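Local coordinates for protein MAU2 chromatid cohesion factor homolog (Saccharomyces cerevisiae, PDB 4XDN) that forms a complex with SCC2 that is required for cohesin to associate with chromosomes, and so takes part in sister chromatid cohesion, at residues A[509-514]-A[568-573]. Sequence-based numbering, arbitrary orientation.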
# COMPACT_ATOMS: atom_id res chain seq x y z
N TRP A 509 24.65 -7.99 14.54
CA TRP A 509 25.60 -7.23 15.33
C TRP A 509 26.51 -8.17 16.12
O TRP A 509 27.73 -8.01 16.12
CB TRP A 509 24.88 -6.28 16.29
CG TRP A 509 25.79 -5.26 16.92
CD1 TRP A 509 26.06 -4.01 16.45
CD2 TRP A 509 26.56 -5.42 18.12
NE1 TRP A 509 26.94 -3.37 17.29
CE2 TRP A 509 27.26 -4.21 18.32
CE3 TRP A 509 26.72 -6.45 19.05
CZ2 TRP A 509 28.11 -4.02 19.41
CZ3 TRP A 509 27.56 -6.25 20.13
CH2 TRP A 509 28.25 -5.05 20.30
N LEU A 510 25.91 -9.16 16.77
CA LEU A 510 26.67 -10.10 17.58
C LEU A 510 27.58 -10.98 16.72
O LEU A 510 28.71 -11.28 17.11
CB LEU A 510 25.72 -10.97 18.41
CG LEU A 510 24.96 -10.24 19.51
CD1 LEU A 510 23.89 -11.13 20.12
CD2 LEU A 510 25.91 -9.74 20.59
N PHE A 511 27.09 -11.38 15.55
CA PHE A 511 27.90 -12.16 14.62
C PHE A 511 29.14 -11.38 14.18
O PHE A 511 30.20 -11.97 13.95
CB PHE A 511 27.08 -12.55 13.38
CG PHE A 511 26.17 -13.74 13.58
CD1 PHE A 511 26.18 -14.48 14.76
CD2 PHE A 511 25.30 -14.12 12.57
CE1 PHE A 511 25.34 -15.56 14.92
CE2 PHE A 511 24.46 -15.21 12.73
CZ PHE A 511 24.48 -15.93 13.91
N SER A 512 29.00 -10.07 14.06
CA SER A 512 30.08 -9.23 13.53
C SER A 512 30.98 -8.64 14.62
O SER A 512 31.98 -7.99 14.30
CB SER A 512 29.48 -8.10 12.69
OG SER A 512 28.58 -7.31 13.45
N HIS A 513 30.63 -8.87 15.89
CA HIS A 513 31.38 -8.29 17.01
C HIS A 513 31.93 -9.34 17.98
O HIS A 513 32.57 -8.98 18.97
CB HIS A 513 30.50 -7.30 17.77
CG HIS A 513 30.25 -6.02 17.03
ND1 HIS A 513 29.25 -5.88 16.09
CD2 HIS A 513 30.88 -4.82 17.09
CE1 HIS A 513 29.27 -4.66 15.60
NE2 HIS A 513 30.25 -3.99 16.19
N PHE A 514 31.67 -10.62 17.71
CA PHE A 514 32.08 -11.69 18.61
C PHE A 514 32.68 -12.89 17.88
O PHE A 514 32.13 -13.36 16.89
CB PHE A 514 30.89 -12.19 19.44
CG PHE A 514 30.62 -11.37 20.67
CD1 PHE A 514 29.80 -10.26 20.62
CD2 PHE A 514 31.18 -11.73 21.89
CE1 PHE A 514 29.55 -9.52 21.75
CE2 PHE A 514 30.93 -10.99 23.02
CZ PHE A 514 30.11 -9.88 22.96
N VAL A 568 19.26 -17.86 15.74
CA VAL A 568 19.01 -17.42 17.12
C VAL A 568 19.35 -18.54 18.09
O VAL A 568 19.96 -18.30 19.14
CB VAL A 568 17.55 -16.99 17.33
CG1 VAL A 568 17.32 -16.56 18.78
CG2 VAL A 568 17.21 -15.85 16.40
N ASN A 569 18.95 -19.76 17.76
CA ASN A 569 19.26 -20.91 18.60
C ASN A 569 20.75 -21.23 18.57
O ASN A 569 21.33 -21.58 19.59
CB ASN A 569 18.44 -22.13 18.16
CG ASN A 569 17.04 -22.12 18.73
OD1 ASN A 569 16.80 -22.65 19.82
ND2 ASN A 569 16.10 -21.52 18.01
N TYR A 570 21.37 -21.09 17.40
CA TYR A 570 22.81 -21.27 17.26
C TYR A 570 23.56 -20.27 18.13
O TYR A 570 24.48 -20.63 18.86
CB TYR A 570 23.24 -21.12 15.80
CG TYR A 570 24.74 -21.09 15.59
CD1 TYR A 570 25.50 -22.25 15.70
CD2 TYR A 570 25.39 -19.91 15.26
CE1 TYR A 570 26.87 -22.23 15.50
CE2 TYR A 570 26.76 -19.88 15.06
CZ TYR A 570 27.49 -21.05 15.18
OH TYR A 570 28.86 -21.02 14.98
N LEU A 571 23.15 -19.01 18.03
CA LEU A 571 23.80 -17.93 18.77
C LEU A 571 23.54 -18.08 20.26
O LEU A 571 24.46 -17.96 21.08
CB LEU A 571 23.29 -16.58 18.26
CG LEU A 571 23.93 -15.30 18.80
CD1 LEU A 571 25.44 -15.33 18.64
CD2 LEU A 571 23.35 -14.10 18.07
N GLY A 572 22.29 -18.35 20.62
CA GLY A 572 21.93 -18.56 22.01
C GLY A 572 22.62 -19.78 22.59
O GLY A 572 23.11 -19.74 23.72
N GLY A 573 22.67 -20.86 21.82
CA GLY A 573 23.31 -22.08 22.26
C GLY A 573 24.80 -21.90 22.50
O GLY A 573 25.36 -22.50 23.41
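L571 reaches from one helix to L510 and F511 on another, and its forked side chain shows how a single leucine can join two helical segments whose axes come no nearer than 11.7 Å. CD2 turns chiefly to L510 and CD1 to F511, though CD2 also comes near the F511 ring. CD2 of L571 lies 3.6 Å from CD1 of L510, the two leucine side chains meeting at about a right angle, while CD1 of L571 packs obliquely against the F511 ring, 3.7 Å from its CE1. With CG of L571 anti to the backbone N (chi1 -174°), the fork extends across the gap. F511 starts out beside the interface, and its ring then carries it to the other helix; there its CZ comes to the rim of the Y570 ring, near that ring's plane, in a looser contact of 4.3 Å to CD2 of Y570. All four residues are buried, and apolar packing without hydrogen bonds links the two segments.

Behind this layer, a side-chain bond ties residues 509-513 together. H513 gives its ND1 proton to W509 O over 2.6 Å, with the acceptor close to the imidazole plane, and the same ring lies over one face of the W509 indole. This bond supplements the weak backbone bond from S512 N to that same carbonyl. Y532 stacks on W509 and also touches L510, whereas W610 meets Y570 edge-to-face.

The axes of the two short segments cross at 49°, their N-to-C directions diverging by that angle. I507, one turn before F511 on helix 499-513, also packs on L571, and F517 of the following loop touches both L571 and F511. L536 and Y532 of helix 526-543 cover one part of the contact, while F511 and Y570 also pack on apolar side chains of another protein's chain.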